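Local coordinates for beta-glycosidase (Bacteroides caccae, PDB 6T2R), which acts as a family 16 glycoside hydrolase of a human gut bacterium, probably an endo-acting O-glycanase that starts the breakdown of mucin, at residues Arg103-Gly107 and Gly108-Val112; Gly220-Pro223 and Phe224-Pro227. One frame throughout, in Å; residues are numbered along the deposited sequence.

In the fold
Both contacts are local and belong to the glycoside hydrolase family 16 part of the chain, whose members share a beta-jelly-roll sandwich. Contact 1 (103-112) joins the end of the loop before strand 108-116 to the first part of that strand. Contact 2 (220-227) is the loop that leads into strand 228-233. Their centres lie about 14 Å apart. They touch through the ring of Pro-227, where His-106 CD2 comes to 3.8 Å from Pro-227 CG. A backbone hydrogen bond between Phe-105 and Gln-228 ties the loop of contact 1 to the start of strand 228-233. A sulfate ion, probably from the crystallisation liquor, sits on contact 1. His-260 and Gln-262 of strand 251-263 also hydrogen-bond to it.

Contact 1 (Arg103-Gly107 and Gly108-Val112); sequences RAFHG and GRIEV. With SO4 (sulfate ion), chain B.
Phe-105 meets Ile-110 across the bend at Gly-107 and Gly-108. Its CB is the nearest atom, 3.7 Å from Ile-110 CD1. CG follows at 3.9 Å from the same methyl, and CD2 stands 4.0 Å from it. The methyl therefore lies against the base of the ring, at a slant to its plane. The extended arm of Ile-110, with chi2 at 180°, carries CD1 out to this place. Both glycines have positive phi, and the backbone bends here as it enters strand 108-116. His-106 points the other way and runs alongside a sulfate ion. Its CB is 3.7 Å from sulfate O1, and its CG 3.7 Å from sulfate O3. At the ring, ND1 donates to O3 at 2.9 Å in a bent bond of 133°. Further out, CE1 is 3.8 Å from O3. The backbone N donates to sulfate O1 at 2.9 Å, nearly straight at 166°. His-260 NE2 and Gln-262 NE2 hold the sulfate as well. Phe-105 also sets its ring edge-to-face with His-260 and touches Leu-230 of strand 228-233. Ile-110 packs on His-260 and on Phe-194, so strand 108-116 lies between its antiparallel neighbours 251-263 and 187-195.

Contact 2 (Gly220-Pro223 and Phe224-Pro227); sequences GQFP and FNIP
Phe-222 and Phe-224 form a T-shaped (edge-to-face) pair in the loop between strands 206-212 and 228-233 of this family 16 fold. The ring planes stand at 89° and the centroids are 5.0 Å apart. Phe-224 supplies the edge. Its CD2 lies over the centre of the Phe-222 ring and comes to 3.6 Å from Phe-222 CD1. With CG beside its own N (chi1 -49°), the Phe-224 ring lies back against Pro-223, which precedes it.

Pro-223, between the two phenylalanines, takes a face of Phe-224. Its CD stands 3.6 Å from the centroid of the Phe-224 ring and only 11° off the ring normal, a CH-pi contact. The pyrrolidine and the phenyl group lie side by side and point the same way. The Phe-224 ring is thus met by Pro-223 on a face and by Phe-222 at an edge. Leu-199 and Tyr-211 pack on both phenylalanines and join the loop to strands 198-203 and 206-212.

Asn-225 is the centre of an inverse gamma turn. The turn is closed by a weak bond from Ile-226 N to Phe-224 O. Beyond it, Ile-226 CG1, CG2 and CD1 gather beyond the Pro-223 oxygen, with CG1 closest at 3.4 Å from Pro-223 O. One water bridges the backbone of the loop: it donates to Phe-222 O at 2.6 Å and accepts from Asn-225 N at 3.0 Å.

Contact 1 (Arg103-Gly107 and Gly108-Val112)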
loop_
_atom_site.group_PDB
_atom_site.type_symbol
_atom_site.label_atom_id
_atom_site.label_comp_id
_atom_site.label_asym_id
_atom_site.label_seq_id
_atom_site.Cartn_x
_atom_site.Cartn_y
_atom_site.Cartn_z
ATOM N N ARG A 103 12.634 -4.157 5.473
ATOM C CA ARG A 103 12.722 -2.716 5.764
ATOM C C ARG A 103 11.484 -2.252 6.551
ATOM O O ARG A 103 10.330 -2.451 6.098
ATOM C CB ARG A 103 12.940 -1.894 4.492
ATOM C CG ARG A 103 12.857 -0.405 4.817
ATOM C CD ARG A 103 13.368 0.465 3.706
ATOM N NE ARG A 103 14.807 0.317 3.636
ATOM C CZ ARG A 103 15.689 1.089 4.268
ATOM N NH1 ARG A 103 15.274 2.095 5.017
ATOM N NH2 ARG A 103 16.990 0.857 4.141
ATOM N N ALA A 104 11.738 -1.599 7.664
ATOM C CA ALA A 104 10.715 -1.042 8.572
ATOM C C ALA A 104 10.587 0.452 8.292
ATOM O O ALA A 104 11.607 1.099 8.198
ATOM C CB ALA A 104 11.125 -1.298 10.002
ATOM N N PHE A 105 9.372 0.969 8.207
ATOM C CA PHE A 105 9.121 2.422 8.174
ATOM C C PHE A 105 8.671 2.864 9.566
ATOM O O PHE A 105 7.701 2.271 10.056
ATOM C CB PHE A 105 8.117 2.714 7.073
ATOM C CG PHE A 105 8.633 2.278 5.728
ATOM C CD1 PHE A 105 8.545 0.954 5.333
ATOM C CD2 PHE A 105 9.227 3.188 4.870
ATOM C CE1 PHE A 105 9.059 0.534 4.119
ATOM C CE2 PHE A 105 9.690 2.782 3.627
ATOM C CZ PHE A 105 9.631 1.448 3.273
ATOM N N HIS A 106 9.405 3.801 10.179
ATOM C CA HIS A 106 9.099 4.432 11.487
ATOM C C HIS A 106 8.390 5.752 11.214
ATOM O O HIS A 106 9.066 6.783 11.094
ATOM C CB HIS A 106 10.394 4.619 12.307
ATOM C CG HIS A 106 11.092 3.328 12.580
ATOM N ND1 HIS A 106 11.918 2.692 11.623
ATOM C CD2 HIS A 106 11.065 2.523 13.653
ATOM C CE1 HIS A 106 12.363 1.562 12.126
ATOM N NE2 HIS A 106 11.844 1.429 13.357
ATOM N N GLY A 107 7.082 5.688 11.023
ATOM C CA GLY A 107 6.243 6.847 10.691
ATOM C C GLY A 107 6.800 7.623 9.510
ATOM O O GLY A 107 7.222 7.003 8.541
ATOM N N GLY A 108 6.817 8.948 9.606
ATOM C CA GLY A 108 7.183 9.834 8.496
ATOM C C GLY A 108 6.159 9.793 7.378
ATOM O O GLY A 108 4.988 9.411 7.626
ATOM N N ARG A 109 6.597 10.211 6.188
ATOM C CA ARG A 109 5.780 10.351 4.957
ATOM C C ARG A 109 6.200 9.214 4.040
ATOM O O ARG A 109 7.384 9.104 3.758
ATOM C CB ARG A 109 6.018 11.730 4.333
ATOM C CG ARG A 109 5.692 11.839 2.850
ATOM C CD ARG A 109 5.593 13.277 2.359
ATOM N NE ARG A 109 4.538 14.040 3.000
ATOM C CZ ARG A 109 4.292 15.324 2.778
ATOM N NH1 ARG A 109 5.026 15.990 1.913
ATOM N NH2 ARG A 109 3.308 15.941 3.409
ATOM N N ILE A 110 5.278 8.352 3.663
ATOM C CA ILE A 110 5.535 7.292 2.656
ATOM C C ILE A 110 4.812 7.704 1.393
ATOM O O ILE A 110 3.580 7.970 1.486
ATOM C CB ILE A 110 5.082 5.930 3.190
ATOM C CG1 ILE A 110 5.744 5.639 4.534
ATOM C CG2 ILE A 110 5.419 4.865 2.186
ATOM C CD1 ILE A 110 5.353 4.317 5.151
ATOM N N GLU A 111 5.522 7.761 0.270
ATOM C CA GLU A 111 4.895 8.136 -1.021
ATOM C C GLU A 111 5.318 7.119 -2.066
ATOM O O GLU A 111 6.499 6.642 -2.037
ATOM C CB GLU A 111 5.283 9.514 -1.553
ATOM C CG GLU A 111 4.864 10.665 -0.676
ATOM C CD GLU A 111 5.378 12.013 -1.184
ATOM O OE1 GLU A 111 6.392 12.019 -1.858
ATOM O OE2 GLU A 111 4.747 13.048 -0.906
ATOM N N VAL A 112 4.365 6.777 -2.920
ATOM C CA VAL A 112 4.601 5.836 -4.046
ATOM C C VAL A 112 4.022 6.481 -5.296
ATOM O O VAL A 112 2.809 6.892 -5.273
ATOM C CB VAL A 112 3.982 4.454 -3.756
ATOM C CG1 VAL A 112 4.200 3.479 -4.905
ATOM C CG2 VAL A 112 4.523 3.881 -2.459
HETATM S S SO4 B . 12.982 5.357 8.984
HETATM O O1 SO4 B . 11.561 5.075 8.792
HETATM O O2 SO4 B . 13.702 5.099 7.749
HETATM O O3 SO4 B . 13.485 4.499 10.009
HETATM O O4 SO4 B . 13.148 6.747 9.334
#

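Contact 2 (Gly220-Pro223 and Phe224-Pro227)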
loop_
_atom_site.group_PDB
_atom_site.type_symbol
_atom_site.label_atom_id
_atom_site.label_comp_id
_atom_site.label_asym_id
_atom_site.label_seq_id
_atom_site.Cartn_x
_atom_site.Cartn_y
_atom_site.Cartn_z
ATOM N N GLY A 220 -7.650 0.661 21.057
ATOM C CA GLY A 220 -7.271 0.304 19.683
ATOM C C GLY A 220 -7.674 1.353 18.655
ATOM O O GLY A 220 -7.628 1.037 17.462
ATOM N N GLN A 221 -8.013 2.574 19.060
ATOM C CA GLN A 221 -8.514 3.569 18.077
ATOM C C GLN A 221 -7.336 4.120 17.255
ATOM O O GLN A 221 -7.605 4.597 16.152
ATOM C CB GLN A 221 -9.360 4.656 18.755
ATOM C CG GLN A 221 -10.041 5.559 17.748
ATOM C CD GLN A 221 -9.141 6.713 17.333
ATOM O OE1 GLN A 221 -8.262 7.131 18.093
ATOM N NE2 GLN A 221 -9.352 7.231 16.127
ATOM N N PHE A 222 -6.117 4.129 17.785
ATOM C CA PHE A 222 -4.942 4.701 17.077
ATOM C C PHE A 222 -3.683 3.892 17.357
ATOM O O PHE A 222 -2.802 4.336 18.068
ATOM C CB PHE A 222 -4.707 6.166 17.387
ATOM C CG PHE A 222 -4.006 6.929 16.282
ATOM C CD1 PHE A 222 -4.728 7.499 15.225
ATOM C CD2 PHE A 222 -2.641 7.079 16.284
ATOM C CE1 PHE A 222 -4.109 8.248 14.239
ATOM C CE2 PHE A 222 -2.020 7.817 15.281
ATOM C CZ PHE A 222 -2.744 8.392 14.261
ATOM N N PRO A 223 -3.547 2.698 16.738
ATOM C CA PRO A 223 -2.396 1.822 16.950
ATOM C C PRO A 223 -1.219 2.069 15.981
ATOM O O PRO A 223 -0.204 1.355 16.029
ATOM C CB PRO A 223 -3.054 0.461 16.662
ATOM C CG PRO A 223 -4.004 0.725 15.509
ATOM C CD PRO A 223 -4.529 2.112 15.811
ATOM N N PHE A 224 -1.334 3.099 15.140
ATOM C CA PHE A 224 -0.518 3.227 13.907
ATOM C C PHE A 224 0.937 3.681 14.194
ATOM O O PHE A 224 1.774 3.444 13.317
ATOM C CB PHE A 224 -1.229 4.150 12.924
ATOM C CG PHE A 224 -2.688 3.817 12.706
ATOM C CD1 PHE A 224 -3.057 2.683 11.999
ATOM C CD2 PHE A 224 -3.695 4.651 13.193
ATOM C CE1 PHE A 224 -4.392 2.384 11.768
ATOM C CE2 PHE A 224 -5.033 4.341 12.984
ATOM C CZ PHE A 224 -5.377 3.200 12.282
ATOM N N ASN A 225 1.272 4.299 15.328
ATOM C CA ASN A 225 2.627 4.895 15.498
ATOM C C ASN A 225 3.560 3.796 15.964
ATOM O O ASN A 225 4.042 3.898 17.054
ATOM C CB ASN A 225 2.682 6.133 16.392
ATOM C CG ASN A 225 2.087 7.333 15.688
ATOM O OD1 ASN A 225 1.321 8.078 16.307
ATOM N ND2 ASN A 225 2.369 7.493 14.390
ATOM N N ILE A 226 3.697 2.760 15.138
ATOM C CA ILE A 226 4.552 1.577 15.352
ATOM C C ILE A 226 5.221 1.346 14.008
ATOM O O ILE A 226 4.684 1.723 12.971
ATOM C CB ILE A 226 3.746 0.337 15.801
ATOM C CG1 ILE A 226 2.658 -0.052 14.786
ATOM C CG2 ILE A 226 3.179 0.521 17.203
ATOM C CD1 ILE A 226 1.860 -1.290 15.216
ATOM N N PRO A 227 6.392 0.690 13.993
ATOM C CA PRO A 227 7.080 0.419 12.741
ATOM C C PRO A 227 6.167 -0.339 11.769
ATOM O O PRO A 227 5.473 -1.257 12.189
ATOM C CB PRO A 227 8.243 -0.473 13.173
ATOM C CG PRO A 227 8.469 -0.108 14.615
ATOM C CD PRO A 227 7.082 0.117 15.163
HETATM O O HOH W 1 -0.194 4.407 17.927
#